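Local coordinates for uncharacterized protein (Acinetobacter baumannii, PDB 5D66) that is of unknown function but folds as an ankyrin repeat domain, a scaffold that in other proteins commonly mediates protein-protein recognition, at residues Arg45-His50 with Leu82-Met87; Thr38-Ala43 with His50-Leu55. One frame throughout, in Å; residues are numbered along the deposited sequence. Where two conformers were deposited one is given.

Interaction 1: Arg45-His50 with Leu82-Met87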
loop_
_atom_site.group_PDB
_atom_site.type_symbol
_atom_site.label_atom_id
_atom_site.label_comp_id
_atom_site.label_asym_id
_atom_site.label_seq_id
_atom_site.Cartn_x
_atom_site.Cartn_y
_atom_site.Cartn_z
ATOM N N ARG A 45 1.276 12.010 -2.098
ATOM C CA ARG A 45 0.776 12.344 -0.774
ATOM C C ARG A 45 -0.531 13.154 -0.854
ATOM O O ARG A 45 -1.413 12.981 0.013
ATOM C CB ARG A 45 1.773 13.151 0.041
ATOM C CG ARG A 45 3.048 12.406 0.399
ATOM C CD ARG A 45 3.950 13.300 1.177
ATOM N NE ARG A 45 5.313 12.796 1.344
ATOM C CZ ARG A 45 6.424 13.469 1.031
ATOM N NH1 ARG A 45 6.386 14.684 0.543
ATOM N NH2 ARG A 45 7.581 12.915 1.312
ATOM N N ALA A 46 -0.673 13.961 -1.879
ATOM C CA ALA A 46 -1.830 14.792 -2.090
ATOM C C ALA A 46 -2.976 14.105 -2.851
ATOM O O ALA A 46 -4.041 14.698 -3.028
ATOM C CB ALA A 46 -1.416 16.076 -2.807
ATOM N N ASN A 47 -2.730 12.885 -3.316
ATOM C CA ASN A 47 -3.625 12.189 -4.256
ATOM C C ASN A 47 -3.907 13.034 -5.494
ATOM O O ASN A 47 -5.026 13.094 -6.013
ATOM C CB ASN A 47 -4.906 11.698 -3.624
ATOM C CG ASN A 47 -5.511 10.558 -4.413
ATOM O OD1 ASN A 47 -4.836 9.939 -5.211
ATOM N ND2 ASN A 47 -6.799 10.284 -4.201
ATOM N N ASN A 48 -2.849 13.651 -6.038
ATOM C CA ASN A 48 -2.964 14.446 -7.276
ATOM C C ASN A 48 -2.739 13.498 -8.451
ATOM O O ASN A 48 -1.646 13.323 -8.935
ATOM C CB ASN A 48 -1.947 15.587 -7.262
ATOM C CG ASN A 48 -2.361 16.690 -6.337
ATOM O OD1 ASN A 48 -3.523 16.798 -5.911
ATOM N ND2 ASN A 48 -1.414 17.545 -5.987
ATOM N N ILE A 49 -3.852 12.890 -8.858
ATOM C CA ILE A 49 -3.857 11.807 -9.853
ATOM C C ILE A 49 -3.241 12.274 -11.162
ATOM O O ILE A 49 -2.466 11.555 -11.782
ATOM C CB ILE A 49 -5.287 11.303 -10.007
ATOM C CG1 ILE A 49 -5.782 10.640 -8.692
ATOM C CG2 ILE A 49 -5.469 10.369 -11.189
ATOM C CD1 ILE A 49 -7.246 10.495 -8.594
ATOM N N HIS A 50 -3.650 13.449 -11.640
ATOM C CA HIS A 50 -3.183 13.920 -12.964
ATOM C C HIS A 50 -1.704 14.195 -12.949
ATOM O O HIS A 50 -0.966 13.778 -13.842
ATOM C CB HIS A 50 -3.992 15.149 -13.386
ATOM C CG HIS A 50 -5.427 14.844 -13.546
ATOM N ND1 HIS A 50 -6.435 15.478 -12.856
ATOM C CD2 HIS A 50 -6.010 13.842 -14.220
ATOM C CE1 HIS A 50 -7.598 14.943 -13.186
ATOM N NE2 HIS A 50 -7.363 13.965 -14.041
ATOM N N LEU A 82 -6.262 4.457 -5.222
ATOM C CA LEU A 82 -6.251 3.303 -6.074
ATOM C C LEU A 82 -5.890 3.682 -7.525
ATOM O O LEU A 82 -5.215 2.908 -8.196
ATOM C CB LEU A 82 -7.589 2.616 -5.914
ATOM C CG LEU A 82 -7.753 1.313 -6.674
ATOM C CD1 LEU A 82 -6.647 0.317 -6.313
ATOM C CD2 LEU A 82 -9.129 0.776 -6.307
ATOM N N LYS A 83 -6.278 4.872 -7.974
ATOM C CA LYS A 83 -5.919 5.279 -9.332
ATOM C C LYS A 83 -4.382 5.421 -9.460
ATOM O O LYS A 83 -3.772 4.893 -10.381
ATOM C CB LYS A 83 -6.643 6.579 -9.749
ATOM C CG LYS A 83 -8.143 6.299 -9.887
ATOM C CD LYS A 83 -8.918 7.530 -10.166
ATOM C CE LYS A 83 -10.333 7.224 -10.564
ATOM N NZ LYS A 83 -11.000 8.473 -10.942
ATOM N N ILE A 84 -3.751 6.078 -8.495
ATOM C CA ILE A 84 -2.290 6.202 -8.509
ATOM C C ILE A 84 -1.676 4.821 -8.323
ATOM O O ILE A 84 -0.704 4.491 -9.010
ATOM C CB ILE A 84 -1.803 7.203 -7.479
ATOM C CG1 ILE A 84 -2.242 8.622 -7.858
ATOM C CG2 ILE A 84 -0.272 7.156 -7.393
ATOM C CD1 ILE A 84 -1.882 9.690 -6.859
ATOM N N LEU A 85 -2.207 4.030 -7.392
ATOM C CA LEU A 85 -1.638 2.702 -7.195
ATOM C C LEU A 85 -1.600 1.891 -8.507
ATOM O O LEU A 85 -0.576 1.269 -8.822
ATOM C CB LEU A 85 -2.420 1.946 -6.133
ATOM C CG LEU A 85 -1.976 0.531 -5.904
ATOM C CD1 LEU A 85 -0.541 0.508 -5.309
ATOM C CD2 LEU A 85 -2.903 -0.226 -5.021
ATOM N N ARG A 86 -2.715 1.888 -9.249
ATOM C CA ARG A 86 -2.768 1.144 -10.501
ATOM C C ARG A 86 -1.684 1.641 -11.470
ATOM O O ARG A 86 -1.084 0.837 -12.162
ATOM C CB ARG A 86 -4.122 1.175 -11.093
ATOM C CG ARG A 86 -5.130 0.413 -10.321
ATOM C CD ARG A 86 -6.449 0.353 -11.106
ATOM N NE ARG A 86 -7.648 0.113 -10.295
ATOM C CZ ARG A 86 -7.969 -1.045 -9.705
ATOM N NH1 ARG A 86 -7.198 -2.132 -9.811
ATOM N NH2 ARG A 86 -9.101 -1.141 -9.010
HETATM N N MSE A 87 -1.465 2.944 -11.513
HETATM C CA MSE A 87 -0.388 3.483 -12.344
HETATM C C MSE A 87 0.951 2.922 -11.923
HETATM O O MSE A 87 1.800 2.523 -12.766
HETATM C CB MSE A 87 -0.331 4.997 -12.304
HETATM C CG MSE A 87 -1.531 5.731 -12.681
HETATM SE SE MSE A 87 -1.292 7.628 -12.241
HETATM C CE MSE A 87 -3.165 8.058 -12.255
HETATM O O HOH W 1 -5.366 7.629 -6.586
#

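Interaction 2: Thr38-Ala43 with His50-Leu55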
loop_
_atom_site.group_PDB
_atom_site.type_symbol
_atom_site.label_atom_id
_atom_site.label_comp_id
_atom_site.label_asym_id
_atom_site.label_seq_id
_atom_site.Cartn_x
_atom_site.Cartn_y
_atom_site.Cartn_z
ATOM N N THR A 38 10.858 13.342 -3.795
ATOM C CA THR A 38 10.636 13.519 -5.201
ATOM C C THR A 38 9.293 14.248 -5.453
ATOM O O THR A 38 8.370 14.201 -4.637
ATOM C CB THR A 38 10.658 12.216 -5.993
ATOM O OG1 THR A 38 9.493 11.480 -5.653
ATOM C CG2 THR A 38 11.897 11.398 -5.766
ATOM N N ALA A 39 9.153 14.807 -6.650
ATOM C CA ALA A 39 7.944 15.473 -7.019
ATOM C C ALA A 39 6.786 14.466 -7.104
ATOM O O ALA A 39 5.642 14.771 -6.735
ATOM C CB ALA A 39 8.091 16.257 -8.282
ATOM N N LEU A 40 7.066 13.248 -7.598
ATOM C CA LEU A 40 6.014 12.239 -7.615
ATOM C C LEU A 40 5.569 11.872 -6.190
ATOM O O LEU A 40 4.385 11.659 -5.962
ATOM C CB LEU A 40 6.485 10.989 -8.366
ATOM C CG LEU A 40 5.495 9.810 -8.342
ATOM C CD1 LEU A 40 4.154 10.176 -8.973
ATOM C CD2 LEU A 40 6.090 8.581 -9.025
HETATM N N MSE A 41 6.486 11.814 -5.227
HETATM C CA MSE A 41 6.087 11.566 -3.842
HETATM C C MSE A 41 5.170 12.685 -3.347
HETATM O O MSE A 41 4.123 12.406 -2.724
HETATM C CB MSE A 41 7.287 11.396 -2.967
HETATM C CG MSE A 41 6.911 10.861 -1.589
HETATM SE SE MSE A 41 6.189 9.039 -1.569
HETATM C CE MSE A 41 4.379 9.375 -1.022
ATOM N N VAL A 42 5.501 13.948 -3.652
ATOM C CA VAL A 42 4.658 15.086 -3.288
ATOM C C VAL A 42 3.273 14.952 -3.892
ATOM O O VAL A 42 2.242 15.114 -3.211
ATOM C CB VAL A 42 5.335 16.392 -3.686
ATOM C CG1 VAL A 42 4.408 17.575 -3.504
ATOM C CG2 VAL A 42 6.624 16.589 -2.879
ATOM N N ALA A 43 3.189 14.620 -5.181
ATOM C CA ALA A 43 1.889 14.448 -5.850
ATOM C C ALA A 43 1.103 13.323 -5.212
ATOM O O ALA A 43 -0.116 13.410 -5.028
ATOM C CB ALA A 43 2.075 14.176 -7.322
ATOM N N HIS A 50 -3.650 13.449 -11.640
ATOM C CA HIS A 50 -3.183 13.920 -12.964
ATOM C C HIS A 50 -1.704 14.195 -12.949
ATOM O O HIS A 50 -0.966 13.778 -13.842
ATOM C CB HIS A 50 -3.992 15.149 -13.386
ATOM C CG HIS A 50 -5.427 14.844 -13.546
ATOM N ND1 HIS A 50 -6.435 15.478 -12.856
ATOM C CD2 HIS A 50 -6.010 13.842 -14.220
ATOM C CE1 HIS A 50 -7.598 14.943 -13.186
ATOM N NE2 HIS A 50 -7.363 13.965 -14.041
ATOM N N ALA A 51 -1.221 14.869 -11.904
ATOM C CA ALA A 51 0.218 15.121 -11.791
ATOM C C ALA A 51 1.008 13.837 -11.670
ATOM O O ALA A 51 2.024 13.650 -12.304
ATOM C CB ALA A 51 0.516 15.997 -10.576
ATOM N N ALA A 52 0.482 12.914 -10.869
ATOM C CA ALA A 52 1.152 11.610 -10.711
ATOM C C ALA A 52 1.219 10.885 -12.066
ATOM O O ALA A 52 2.285 10.342 -12.414
ATOM C CB ALA A 52 0.455 10.760 -9.677
ATOM N N HIS A 53 0.135 10.899 -12.837
ATOM C CA HIS A 53 0.161 10.249 -14.140
ATOM C C HIS A 53 1.237 10.845 -15.038
ATOM O O HIS A 53 1.981 10.122 -15.689
ATOM C CB HIS A 53 -1.197 10.371 -14.807
ATOM C CG HIS A 53 -1.267 9.745 -16.157
ATOM N ND1 HIS A 53 -1.290 10.444 -17.346
ATOM C CD2 HIS A 53 -1.268 8.444 -16.489
ATOM C CE1 HIS A 53 -1.391 9.598 -18.355
ATOM N NE2 HIS A 53 -1.370 8.377 -17.853
HETATM N N MSE A 54 1.305 12.166 -15.097
HETATM C CA MSE A 54 2.272 12.824 -15.969
HETATM C C MSE A 54 3.692 12.482 -15.546
HETATM O O MSE A 54 4.552 12.203 -16.375
HETATM C CB MSE A 54 2.020 14.316 -15.972
HETATM C CG MSE A 54 2.926 15.067 -16.906
HETATM SE SE MSE A 54 2.489 16.942 -17.048
HETATM C CE MSE A 54 1.175 16.707 -18.405
ATOM N N LEU A 55 3.941 12.490 -14.254
ATOM C CA LEU A 55 5.305 12.207 -13.735
ATOM C C LEU A 55 5.723 10.754 -13.973
ATOM O O LEU A 55 6.832 10.472 -14.378
ATOM C CB LEU A 55 5.405 12.586 -12.260
ATOM C CG LEU A 55 5.301 14.108 -11.984
ATOM C CD1 LEU A 55 5.015 14.328 -10.497
ATOM C CD2 LEU A 55 6.534 14.868 -12.448
#

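Interaction 1: Arg45-His50 with Leu82-Met87
Ile49 meets Lys83, Ile84 and Met87 where two helices of the ankyrin solenoid, 49-57 and 82-90, lie side by side near the surface. The apolar contacts divide among the branches of Ile49. Its CG2 methyl presses on the terminal CE methyl of Met87, a selenomethionine, at 3.4 Å, tighter than ordinary carbon packing; the two side chains meet at about a right angle, and CE also lies close to the Ile49 carbonyl oxygen. CD1 reaches CD of Lys83 at 3.7 Å, and CG1 comes to 4.2 Å from CG1 of Ile84. A beta-branched residue suits this place because its two methyls can reach residues one turn apart on the same helix, CD1 at Lys83 and CG2 at Met87, while Lys83, extended beyond CG, lends its aliphatic stem and keeps its ammonium group at the exposed surface.

The polar link runs through one water. It donates to OD1 of Asn47 at 2.7 Å and accepts from the backbone N of Ile84 at 2.9 Å. That N-H belongs to the first turn of helix 82-90, where no preceding turn supplies a carbonyl, and the water satisfies it. Asparagine fits position 47 in two ways: it tolerates the positive phi (54°) of the Schellman motif ending helix 39-45, and with CG anti to the backbone N (chi1 -157°) its amide ends up nearer helix 82-90 than the backbone direction alone would place it. Asn48 instead turns away, ND2 bonding Ala11 O. Ile84, running past Asn47 in the opposite direction, brings its CD1 to 3.4 Å from Asn47 OD1.

Interaction 2: Thr38-Ala43 with His50-Leu55
Leu55 and Ala43 each place a methyl over a face of a peptide group in the opposing helix of an antiparallel ankyrin helix-loop-helix, and these backbone amides are the flat groups of the contact. CD1 of Leu55 lies over one face of the Ala39-Leu40 peptide, 3.7 Å from Leu40 N. In return, CB of Ala43 sits almost straight above Ala52 N, 4.1 Å away, on a face of the Ala51-Ala52 peptide. At their edges both peptides use their oxygens within their own helices: Ala39 O accepts from Ala43 N, and Ala51 O from Leu55 N.

The segment axes run 8.9 Å apart at 155°. Alanine suits such spacing because a single methyl lets the backbones come near: Ala43 and Ala52 have their CA atoms 5.7 Å apart, and CB of Ala43 stands 4.0 Å from CB of Ala51. Farther from the connecting turn, leucines bridge the space. Leu40, its CG anti to the backbone N (chi1 175°), swings CD1 across to Ala52, meeting CA and CB alike at 3.8 Å. Leu55 comes from the other helix, its CD1 touching Ala39, Leu40 and Ala43 together. All six touching residues are buried and no hydrogen bond crosses between the segments, so the contact between the segments themselves is apolar packing. Neighbouring helices complete the surroundings: Ala39 touches Leu7 and Ala11 of helix 6-12, and Ala51 touches Ile19 of helix 16-23.

The first helix begins at Thr38, a threonine suited to the N-cap because its short side chain can fold back onto the first turn: OG1 accepts from Met41 N at 3.1 Å, with an N-H...O angle of 159°.

How the interactions relate
Helix 49-57 is common to both contacts, whose centres lie 8 Å apart, and His50 belongs to both sets of residues. Along the chain the segments alternate: 38-43, 45-50, 50-55, then 82-87. Interaction 2 pairs helix 49-57 with its antiparallel partner 39-45, whereas interaction 1 joins it to the later helix 82-90, so one helix serves both the helical hairpin and the stacking that lengthens the solenoid. The two meet directly. Asn48 N probably donates to Ala43 O (2.9 Å), Ile84 CD1 packs on Ala52 CB, and SE of Met87 rests near His53 CA, giving continuous packing from this helix pair to the neighbouring helix.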